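Local coordinates for Lmo0305 protein (Listeria monocytogenes, PDB 3PJ0) that is of unknown function but belongs to the beta-eliminating lyase family, with an aminotransferase-like fold that carries covalently bound pyridoxal phosphate, at residues 28-33 and 253-258; 76-81 and 233-238; 158-163 and 196-201; 271-276 and 350-355. All coordinates share one frame; numbering follows the deposited sequence.

Contact 1. Residues 28-33 and 253-258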
# COMPACT_ATOMS: atom_id res chain seq x y z
N LEU A 28 -9.89 -4.79 13.04
CA LEU A 28 -8.61 -5.52 12.93
C LEU A 28 -8.40 -6.47 14.11
O LEU A 28 -8.01 -7.63 13.93
CB LEU A 28 -7.45 -4.51 12.84
CG LEU A 28 -6.01 -5.09 12.71
CD1 LEU A 28 -5.90 -6.13 11.57
CD2 LEU A 28 -5.00 -3.99 12.56
N THR A 29 -8.61 -6.00 15.32
CA THR A 29 -8.38 -6.85 16.50
C THR A 29 -9.30 -8.09 16.44
O THR A 29 -8.85 -9.21 16.75
CB THR A 29 -8.50 -6.09 17.84
OG1 THR A 29 -9.83 -5.61 18.01
CG2 THR A 29 -7.50 -4.92 17.93
N GLU A 30 -10.54 -7.93 15.98
CA GLU A 30 -11.44 -9.10 15.82
C GLU A 30 -10.83 -10.11 14.84
O GLU A 30 -10.83 -11.34 15.10
CB GLU A 30 -12.88 -8.72 15.38
CG GLU A 30 -13.76 -10.00 15.12
CD GLU A 30 -15.19 -9.71 14.66
OE1 GLU A 30 -15.71 -8.61 14.97
OE2 GLU A 30 -15.81 -10.60 14.02
N ALA A 31 -10.30 -9.62 13.72
CA ALA A 31 -9.70 -10.50 12.73
C ALA A 31 -8.49 -11.26 13.27
O ALA A 31 -8.20 -12.35 12.78
CB ALA A 31 -9.30 -9.70 11.45
N LEU A 32 -7.79 -10.69 14.23
CA LEU A 32 -6.57 -11.31 14.78
C LEU A 32 -6.83 -12.27 15.94
O LEU A 32 -5.90 -12.88 16.45
CB LEU A 32 -5.58 -10.26 15.23
CG LEU A 32 -5.00 -9.38 14.12
CD1 LEU A 32 -4.04 -8.35 14.77
CD2 LEU A 32 -4.33 -10.23 13.07
N GLN A 33 -8.10 -12.41 16.35
CA GLN A 33 -8.40 -13.25 17.52
C GLN A 33 -7.90 -14.66 17.38
O GLN A 33 -7.37 -15.22 18.34
CB GLN A 33 -9.91 -13.24 17.83
CG GLN A 33 -10.35 -11.88 18.39
CD GLN A 33 -11.80 -11.80 18.75
OE1 GLN A 33 -12.64 -12.48 18.16
NE2 GLN A 33 -12.13 -10.89 19.70
N PHE A 253 -13.75 -12.16 4.55
CA PHE A 253 -14.27 -12.96 3.41
C PHE A 253 -15.03 -14.19 3.95
O PHE A 253 -16.17 -14.48 3.56
CB PHE A 253 -13.13 -13.40 2.48
CG PHE A 253 -13.59 -14.16 1.30
CD1 PHE A 253 -14.02 -13.51 0.17
CD2 PHE A 253 -13.62 -15.54 1.32
CE1 PHE A 253 -14.52 -14.25 -0.94
CE2 PHE A 253 -14.09 -16.28 0.20
CZ PHE A 253 -14.52 -15.61 -0.92
N GLU A 254 -14.42 -14.92 4.89
CA GLU A 254 -15.07 -16.13 5.39
C GLU A 254 -16.30 -15.80 6.23
O GLU A 254 -17.31 -16.52 6.19
CB GLU A 254 -14.08 -17.02 6.16
CG GLU A 254 -13.05 -17.69 5.29
CD GLU A 254 -13.67 -18.70 4.31
OE1 GLU A 254 -14.62 -19.39 4.70
OE2 GLU A 254 -13.18 -18.79 3.18
N LYS A 255 -16.24 -14.67 6.94
CA LYS A 255 -17.36 -14.23 7.76
C LYS A 255 -18.54 -13.81 6.94
O LYS A 255 -19.65 -14.10 7.33
CB LYS A 255 -16.95 -13.05 8.63
CG LYS A 255 -18.07 -12.45 9.50
CD LYS A 255 -17.48 -11.23 10.24
CE LYS A 255 -18.51 -10.45 10.98
NZ LYS A 255 -19.05 -11.15 12.21
N ARG A 256 -18.33 -13.15 5.80
CA ARG A 256 -19.45 -12.55 5.07
C ARG A 256 -19.79 -13.07 3.67
O ARG A 256 -20.86 -12.76 3.17
CB ARG A 256 -19.28 -11.04 5.01
CG ARG A 256 -19.18 -10.38 6.39
CD ARG A 256 -19.33 -8.87 6.32
NE ARG A 256 -19.34 -8.25 7.65
CZ ARG A 256 -18.42 -7.43 8.15
NH1 ARG A 256 -17.36 -7.04 7.44
NH2 ARG A 256 -18.61 -6.93 9.37
N ILE A 257 -18.90 -13.85 3.05
CA ILE A 257 -19.18 -14.35 1.70
C ILE A 257 -20.52 -15.12 1.65
O ILE A 257 -21.30 -14.99 0.68
CB ILE A 257 -18.00 -15.18 1.12
CG1 ILE A 257 -18.18 -15.43 -0.40
CG2 ILE A 257 -17.86 -16.55 1.86
CD1 ILE A 257 -18.39 -14.17 -1.25
N GLY A 258 -20.85 -15.87 2.70
CA GLY A 258 -22.10 -16.61 2.72
C GLY A 258 -23.36 -15.76 2.89
O GLY A 258 -24.49 -16.30 2.85
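E30 and K255 are the single touching pair between residues 28-33 and 253-258, and the touch is a loose one. Their charged atoms, E30 OE2 and K255 NZ, stand 3.8 Å apart, long for a salt bridge, and the two segments bury just 51 Å² against each other. In each residue CB is directed toward the other segment, and a first torsion that sets CG anti to the backbone N (chi1 176° for E30 and 177° for K255) continues the chain away from that nitrogen. The two chains meet at about a right angle, E30 extended and K255 bent at its last torsion, which sets the position of NZ. K255 CE lies 4.1 Å from E30 OE2. The lysine stem lies beside its own neighbour: K255 CD sits 4.2 Å above the plane of the R256 guanidinium, toward its rim. That guanidinium is engaged elsewhere, by D338 and the carbonyl oxygen of I210.

The close packing of helix 25-31 against helix 243-256 lies earlier along the latter, where the buried A31 rests on S248, Y251 and Y252. T29 hydrogen-bonds D37 of the second subunit. Both charged residues, by contrast, are partly exposed. E30 OE2 has a stronger partner in Y251 OH, which probably helps to fix the carboxylate; the ion pair therefore probably adds only a modest, water-screened attraction at the surface.

Contact 2. Residues 76-81 and 233-238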
# COMPACT_ATOMS: atom_id res chain seq x y z
N GLN A 76 -5.48 -2.27 -11.17
CA GLN A 76 -6.19 -2.14 -12.47
C GLN A 76 -5.42 -1.32 -13.51
O GLN A 76 -5.42 -1.70 -14.67
CB GLN A 76 -7.60 -1.64 -12.27
CG GLN A 76 -8.45 -2.63 -11.51
CD GLN A 76 -9.92 -2.42 -11.78
OE1 GLN A 76 -10.57 -3.28 -12.39
NE2 GLN A 76 -10.44 -1.26 -11.39
N GLN A 77 -4.76 -0.24 -13.09
CA GLN A 77 -3.87 0.51 -14.01
C GLN A 77 -2.81 -0.46 -14.58
O GLN A 77 -2.46 -0.42 -15.77
CB GLN A 77 -3.16 1.61 -13.26
CG GLN A 77 -4.00 2.77 -12.86
CD GLN A 77 -3.13 3.75 -12.12
OE1 GLN A 77 -1.95 3.91 -12.46
NE2 GLN A 77 -3.72 4.45 -11.12
N ILE A 78 -2.26 -1.30 -13.69
CA ILE A 78 -1.27 -2.31 -14.07
C ILE A 78 -1.85 -3.35 -15.04
O ILE A 78 -1.21 -3.68 -16.05
CB ILE A 78 -0.66 -3.01 -12.81
CG1 ILE A 78 0.20 -2.00 -12.07
CG2 ILE A 78 0.16 -4.29 -13.17
CD1 ILE A 78 0.65 -2.48 -10.65
N ALA A 79 -3.07 -3.83 -14.78
CA ALA A 79 -3.69 -4.82 -15.66
C ALA A 79 -3.79 -4.26 -17.08
O ALA A 79 -3.41 -4.94 -18.05
CB ALA A 79 -5.11 -5.26 -15.11
N LEU A 80 -4.31 -3.04 -17.21
CA LEU A 80 -4.51 -2.41 -18.52
C LEU A 80 -3.18 -2.16 -19.25
O LEU A 80 -3.10 -2.35 -20.49
CB LEU A 80 -5.36 -1.12 -18.40
CG LEU A 80 -6.77 -1.30 -17.79
CD1 LEU A 80 -7.55 -0.03 -17.72
CD2 LEU A 80 -7.56 -2.42 -18.55
N ARG A 81 -2.14 -1.77 -18.51
CA ARG A 81 -0.79 -1.63 -19.12
C ARG A 81 -0.24 -2.95 -19.68
O ARG A 81 0.33 -2.99 -20.77
CB ARG A 81 0.21 -1.00 -18.13
CG ARG A 81 1.66 -0.88 -18.69
CD ARG A 81 1.77 -0.07 -19.96
NE ARG A 81 3.14 -0.12 -20.45
CZ ARG A 81 4.11 0.72 -20.08
NH1 ARG A 81 3.88 1.74 -19.26
NH2 ARG A 81 5.34 0.52 -20.55
N ARG A 233 6.18 -3.86 -7.81
CA ARG A 233 7.40 -3.30 -7.22
C ARG A 233 7.66 -1.88 -7.72
O ARG A 233 7.99 -0.99 -6.95
CB ARG A 233 8.59 -4.20 -7.42
CG ARG A 233 9.91 -3.55 -7.00
CD ARG A 233 10.76 -4.47 -6.20
NE ARG A 233 10.22 -4.61 -4.85
CZ ARG A 233 10.51 -3.81 -3.82
NH1 ARG A 233 11.35 -2.79 -3.92
NH2 ARG A 233 9.94 -4.04 -2.64
N ARG A 234 7.46 -1.66 -9.02
CA ARG A 234 7.64 -0.33 -9.61
C ARG A 234 6.71 0.72 -8.96
O ARG A 234 7.12 1.87 -8.71
CB ARG A 234 7.34 -0.39 -11.12
CG ARG A 234 8.40 -1.16 -11.92
CD ARG A 234 8.03 -1.22 -13.38
NE ARG A 234 9.04 -1.90 -14.17
CZ ARG A 234 8.91 -2.29 -15.44
NH1 ARG A 234 7.78 -2.05 -16.13
NH2 ARG A 234 9.93 -2.90 -16.05
N TYR A 235 5.48 0.31 -8.69
CA TYR A 235 4.49 1.21 -8.09
C TYR A 235 4.68 1.43 -6.58
O TYR A 235 3.96 2.22 -5.95
CB TYR A 235 3.06 0.67 -8.33
CG TYR A 235 2.36 1.20 -9.57
CD1 TYR A 235 2.65 0.71 -10.85
CD2 TYR A 235 1.33 2.14 -9.45
CE1 TYR A 235 1.97 1.18 -11.97
CE2 TYR A 235 0.64 2.63 -10.60
CZ TYR A 235 0.95 2.13 -11.83
OH TYR A 235 0.27 2.59 -12.94
N GLY A 236 5.61 0.73 -5.96
CA GLY A 236 5.73 0.85 -4.50
C GLY A 236 4.65 0.14 -3.73
O GLY A 236 4.34 0.53 -2.59
N GLY A 237 4.08 -0.91 -4.34
CA GLY A 237 3.08 -1.78 -3.70
C GLY A 237 3.64 -3.10 -3.13
O GLY A 237 2.93 -3.83 -2.43
N ASP A 238 4.92 -3.40 -3.39
CA ASP A 238 5.53 -4.65 -2.91
C ASP A 238 6.06 -4.40 -1.51
O ASP A 238 7.25 -4.35 -1.26
CB ASP A 238 6.65 -5.10 -3.86
CG ASP A 238 7.22 -6.46 -3.52
OD1 ASP A 238 6.50 -7.36 -3.01
OD2 ASP A 238 8.44 -6.64 -3.80
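Y235 points its ring end-on at helix 72-87, and the two helix residues it meets, Q77 and I78, use different parts of it. Q77 takes the hydroxyl edge: Y235 OH donates to Q77 OE1 at 2.6 Å, a short bond, with the amide oxygen lying near the ring plane. The amide itself is turned well away from that plane, the two planes standing 66° apart, and the hydroxyl approaches 29° off the carbonyl plane. Q77 reaches this place because its CG is anti to the carbonyl carbon (chi1 -72°) and the chain runs extended beyond it.

I78 runs alongside the ring, pointing the opposite way. Its CG1 comes 3.6 Å from Y235 CE1, an oblique approach, while CD1 lies 4.3 Å from the Y235 ring centroid in an off-centre CH-pi contact. Two adjacent helix residues thus hold one tyrosine, one by a polar bond and one by apolar contact.

Y235 directly precedes G236, whose positive phi and two bonds back into the last turn define a Schellman motif. Past this turn the chain is tied back by a salt bridge: R233 NE and R233 NH2 grip D238 OD2 side-on, at 2.9 and 3.2 Å, both bonds going to that one oxygen.

With all three touching residues buried, the polar ends of Y235 and Q77 need partners. Q112 NE2 is a second partner for Y235 OH, and Q77 NE2 bonds R234 O of the second subunit. The tyrosine-glutamine pair therefore belongs to a buried hydrogen-bond network that continues into the dimer interface.

Contact 3. Residues 158-163 and 196-201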
# COMPACT_ATOMS: atom_id res chain seq x y z
N GLU A 158 -26.44 -13.04 -20.57
CA GLU A 158 -26.27 -13.39 -21.99
C GLU A 158 -25.60 -12.27 -22.79
O GLU A 158 -24.93 -12.52 -23.79
CB GLU A 158 -27.61 -13.78 -22.63
CG GLU A 158 -28.22 -15.06 -22.05
CD GLU A 158 -28.84 -14.86 -20.67
OE1 GLU A 158 -29.02 -13.70 -20.25
OE2 GLU A 158 -29.12 -15.87 -20.01
N GLU A 159 -25.80 -11.02 -22.37
CA GLU A 159 -25.17 -9.90 -23.06
C GLU A 159 -23.68 -9.80 -22.71
O GLU A 159 -22.86 -9.35 -23.51
CB GLU A 159 -25.93 -8.61 -22.76
CG GLU A 159 -27.37 -8.61 -23.28
CD GLU A 159 -27.52 -8.72 -24.82
OE1 GLU A 159 -26.53 -8.54 -25.55
OE2 GLU A 159 -28.66 -8.94 -25.28
N LEU A 160 -23.33 -10.21 -21.49
CA LEU A 160 -21.93 -10.25 -21.08
C LEU A 160 -21.25 -11.35 -21.90
O LEU A 160 -20.16 -11.17 -22.38
CB LEU A 160 -21.87 -10.48 -19.56
CG LEU A 160 -20.56 -10.32 -18.80
CD1 LEU A 160 -19.98 -8.93 -19.00
CD2 LEU A 160 -20.83 -10.59 -17.32
N GLU A 161 -21.94 -12.47 -22.10
CA GLU A 161 -21.40 -13.55 -22.94
C GLU A 161 -21.11 -13.04 -24.36
O GLU A 161 -20.05 -13.27 -24.93
CB GLU A 161 -22.36 -14.74 -22.99
CG GLU A 161 -22.49 -15.47 -21.66
CD GLU A 161 -23.54 -16.58 -21.67
OE1 GLU A 161 -24.55 -16.45 -22.39
OE2 GLU A 161 -23.36 -17.59 -20.95
N LYS A 162 -22.06 -12.32 -24.92
CA LYS A 162 -21.89 -11.78 -26.28
C LYS A 162 -20.73 -10.76 -26.35
O LYS A 162 -19.99 -10.68 -27.34
CB LYS A 162 -23.23 -11.21 -26.76
CG LYS A 162 -24.27 -12.30 -26.95
CD LYS A 162 -25.67 -11.81 -27.20
CE LYS A 162 -26.59 -13.02 -27.45
NZ LYS A 162 -28.05 -12.69 -27.41
N ILE A 163 -20.56 -9.97 -25.30
CA ILE A 163 -19.44 -9.01 -25.26
C ILE A 163 -18.11 -9.76 -25.24
O ILE A 163 -17.16 -9.40 -25.95
CB ILE A 163 -19.58 -8.07 -24.04
CG1 ILE A 163 -20.66 -7.02 -24.33
CG2 ILE A 163 -18.24 -7.44 -23.72
CD1 ILE A 163 -20.95 -6.08 -23.17
N CYS A 196 -16.11 -14.82 -13.95
CA CYS A 196 -14.73 -14.49 -14.29
C CYS A 196 -14.20 -15.24 -15.52
O CYS A 196 -13.21 -14.78 -16.14
CB CYS A 196 -13.81 -14.76 -13.11
SG CYS A 196 -14.07 -13.64 -11.73
N ALA A 197 -14.81 -16.38 -15.85
CA ALA A 197 -14.41 -17.18 -17.02
C ALA A 197 -14.55 -16.44 -18.35
O ALA A 197 -13.97 -16.86 -19.36
CB ALA A 197 -15.19 -18.51 -17.08
N LEU A 198 -15.35 -15.38 -18.36
CA LEU A 198 -15.57 -14.62 -19.58
C LEU A 198 -14.51 -13.53 -19.77
O LEU A 198 -14.52 -12.84 -20.79
CB LEU A 198 -16.95 -13.96 -19.53
CG LEU A 198 -18.18 -14.87 -19.44
CD1 LEU A 198 -19.44 -13.97 -19.34
CD2 LEU A 198 -18.23 -15.76 -20.65
N PHE A 199 -13.59 -13.40 -18.81
CA PHE A 199 -12.60 -12.34 -18.77
C PHE A 199 -11.18 -12.87 -18.78
O PHE A 199 -10.91 -13.95 -18.29
CB PHE A 199 -12.79 -11.51 -17.47
CG PHE A 199 -14.07 -10.74 -17.44
CD1 PHE A 199 -14.12 -9.45 -17.96
CD2 PHE A 199 -15.23 -11.30 -16.91
CE1 PHE A 199 -15.31 -8.71 -17.95
CE2 PHE A 199 -16.43 -10.58 -16.90
CZ PHE A 199 -16.46 -9.27 -17.41
N ASP A 200 -10.29 -12.09 -19.36
CA ASP A 200 -8.87 -12.39 -19.33
C ASP A 200 -8.26 -12.14 -17.96
O ASP A 200 -7.37 -12.85 -17.54
CB ASP A 200 -8.16 -11.50 -20.35
CG ASP A 200 -8.48 -11.90 -21.74
OD1 ASP A 200 -7.98 -12.97 -22.15
OD2 ASP A 200 -9.23 -11.19 -22.43
N SER A 201 -8.67 -11.06 -17.31
CA SER A 201 -8.15 -10.72 -15.99
C SER A 201 -9.27 -10.16 -15.13
O SER A 201 -10.30 -9.70 -15.63
CB SER A 201 -6.96 -9.74 -16.09
OG SER A 201 -7.31 -8.55 -16.80
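F199, whose ring meets L160 across the contact, closes a type I beta turn from C196 by donating its N to C196 O at 3.0 Å. That oxygen is gripped twice, since K63 NZ also bonds it, and the same lysine nitrogen reaches F199 O, pinning both ends of the turn. The turn joins helix 192-196 to strand 201-205 in the large mixed sheet of an aminotransferase-like fold. Helix 157-170, on which it packs, is the helix of a beta-alpha-beta crossover between the neighbouring parallel strands 140-144 and 173-178.

L198, at the third position of the turn, carries the largest share of the contact. Its CG stands anti to its own carbonyl carbon (chi1 -62°), and CD1 lies beside two successive helix residues. L198 CD1 is 3.9 Å from L160 CG, in an oblique crossing of the two leucines; L160 has two conformers, and its distances here are those of one of them. The same methyl lies 4.0 Å from E161 N and 4.1 Å from E161 CG, so the glutamate contributes only backbone and aliphatic stem, its CB bond being directed away from the turn. The CA atoms of E161 and L198, 6.8 Å apart, mark the closest backbone approach. No hydrogen bond joins the two segments, but just past the first of them S164 OG bonds L198 O, and L160 also rests on L145.

Beyond the turn, D200 and S201 hydrogen-bond through their backbones to L174 and L176. The side chain of F199 packs on both of these leucines, and its far corner reaches the helix, where F199 CZ lies 3.9 Å from L160 CD1.

Contact 4. Residues 271-276 and 350-355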
# COMPACT_ATOMS: atom_id res chain seq x y z
N ALA A 271 -35.59 -1.47 -1.04
CA ALA A 271 -35.94 -0.71 -2.24
C ALA A 271 -37.45 -0.66 -2.42
O ALA A 271 -38.01 0.40 -2.75
CB ALA A 271 -35.25 -1.31 -3.53
N GLU A 272 -38.14 -1.79 -2.19
CA GLU A 272 -39.62 -1.79 -2.29
C GLU A 272 -40.23 -0.74 -1.39
O GLU A 272 -41.20 -0.06 -1.77
CB GLU A 272 -40.24 -3.13 -1.90
CG GLU A 272 -40.18 -4.22 -2.94
CD GLU A 272 -41.00 -5.45 -2.54
OE1 GLU A 272 -41.84 -5.34 -1.62
OE2 GLU A 272 -40.81 -6.52 -3.16
N ARG A 273 -39.71 -0.63 -0.18
CA ARG A 273 -40.24 0.34 0.77
C ARG A 273 -39.96 1.77 0.30
O ARG A 273 -40.85 2.60 0.35
CB ARG A 273 -39.63 0.16 2.18
CG ARG A 273 -39.93 -1.17 2.89
CD ARG A 273 -39.09 -1.26 4.19
NE ARG A 273 -39.33 -2.47 5.00
CZ ARG A 273 -40.12 -2.54 6.07
NH1 ARG A 273 -40.81 -1.48 6.50
NH2 ARG A 273 -40.24 -3.69 6.72
N PHE A 274 -38.75 2.05 -0.20
CA PHE A 274 -38.47 3.38 -0.76
C PHE A 274 -39.40 3.73 -1.93
O PHE A 274 -40.03 4.80 -1.94
CB PHE A 274 -36.99 3.50 -1.19
CG PHE A 274 -36.06 3.84 -0.06
CD1 PHE A 274 -36.15 5.08 0.57
CD2 PHE A 274 -35.09 2.94 0.35
CE1 PHE A 274 -35.28 5.40 1.63
CE2 PHE A 274 -34.21 3.27 1.38
CZ PHE A 274 -34.32 4.49 2.03
N ASN A 275 -39.54 2.80 -2.88
CA ASN A 275 -40.39 3.02 -4.05
C ASN A 275 -41.85 3.23 -3.68
O ASN A 275 -42.57 3.91 -4.41
CB ASN A 275 -40.26 1.85 -5.04
CG ASN A 275 -38.97 1.92 -5.88
OD1 ASN A 275 -38.78 2.87 -6.67
ND2 ASN A 275 -38.13 0.90 -5.77
N SER A 276 -42.29 2.66 -2.56
CA SER A 276 -43.68 2.80 -2.12
C SER A 276 -43.98 4.23 -1.66
O SER A 276 -45.15 4.60 -1.52
CB SER A 276 -44.01 1.79 -0.99
OG SER A 276 -43.36 2.11 0.24
N LEU A 350 -40.97 2.56 11.47
CA LEU A 350 -41.22 3.96 11.80
C LEU A 350 -40.57 4.91 10.80
O LEU A 350 -41.18 5.94 10.44
CB LEU A 350 -40.78 4.25 13.22
CG LEU A 350 -41.13 5.61 13.83
CD1 LEU A 350 -42.64 5.89 13.82
CD2 LEU A 350 -40.59 5.64 15.26
N VAL A 351 -39.36 4.56 10.36
CA VAL A 351 -38.63 5.35 9.37
C VAL A 351 -39.48 5.61 8.14
O VAL A 351 -39.59 6.74 7.68
CB VAL A 351 -37.34 4.61 8.91
CG1 VAL A 351 -36.86 5.16 7.55
CG2 VAL A 351 -36.27 4.70 9.99
N PHE A 352 -40.10 4.56 7.62
CA PHE A 352 -40.92 4.66 6.42
C PHE A 352 -42.30 5.23 6.66
O PHE A 352 -42.81 5.96 5.81
CB PHE A 352 -40.93 3.32 5.69
CG PHE A 352 -39.58 2.98 5.13
CD1 PHE A 352 -39.16 3.53 3.93
CD2 PHE A 352 -38.69 2.18 5.84
CE1 PHE A 352 -37.90 3.26 3.43
CE2 PHE A 352 -37.44 1.92 5.34
CZ PHE A 352 -37.04 2.46 4.12
N ARG A 353 -42.91 4.93 7.80
CA ARG A 353 -44.17 5.58 8.16
C ARG A 353 -43.91 7.09 8.16
O ARG A 353 -44.67 7.85 7.56
CB ARG A 353 -44.67 5.08 9.51
N CYS A 354 -42.80 7.52 8.79
CA CYS A 354 -42.43 8.96 8.85
C CYS A 354 -42.07 9.54 7.49
O CYS A 354 -42.43 10.67 7.17
CB CYS A 354 -41.26 9.20 9.80
SG CYS A 354 -41.63 8.99 11.56
N LEU A 355 -41.37 8.75 6.68
CA LEU A 355 -40.98 9.20 5.34
C LEU A 355 -42.23 9.47 4.51
O LEU A 355 -42.33 10.50 3.86
CB LEU A 355 -40.08 8.16 4.66
CG LEU A 355 -39.27 8.65 3.46
CD1 LEU A 355 -38.41 9.85 3.86
CD2 LEU A 355 -38.39 7.52 2.90
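R273 is the first residue of 271-276 to meet helix 350-355, and it does so with its aliphatic part. Its CB sits 3.8 Å from the F352 ring centroid and close to the ring normal, a CH-pi contact squarely over the face. With CG beside the backbone N (chi1 -63°) and the chain extended from there to NE, CD is carried over the same ring, R273 CD being 3.8 Å from F352 CE2 in the conformer described. The guanidinium goes on to a salt bridge with E349.

F274 follows and takes the ring's edge. F352 drives that edge into the face of F274 in a T-shaped pair, with centroids 5.0 Å apart and planes at 77°; F352 CE1 lies over the centre of the F274 ring. F274 CE1 also touches L355 CD2 at 4.0 Å, one helical turn on from F352. F274 packs as well on V280, F292 and V294 of the antiparallel sheet.

The axes of the segments run nearly parallel, at 19°, with a closest approach of 10.7 Å, a spacing filled by these large side chains. V351 CG1 lies 3.9 Å above the face of F352 opposite R273, so methylenes, a second ring and a methyl surround one phenylalanine. Cohesion between the two helices of this smaller domain is therefore apolar and aromatic, with charge kept to the partly exposed arginine at its margin.

In the fold
From the N terminus, helix 25-31 opens the widest loop, which contact 1 closes at the end of helix 243-256. Inside it, contact 2 closes the loop from helix 72-87 to the end of helix 222-234, and contact 3 nests deeper still, tying the crossover helix 157-170 to the turn before strand 201-205. The loops nest without crossing, and K208, which carries the covalently bound pyridoxal phosphate, falls within the outer two. Contacts 2 and 3 come within about 4 Å between nearest atoms; contacts 1 and 2 both touch the second subunit. Contact 4 follows in series, joining helix 260-275 to helix 345-358 with its centre about 44 Å from that of contact 2.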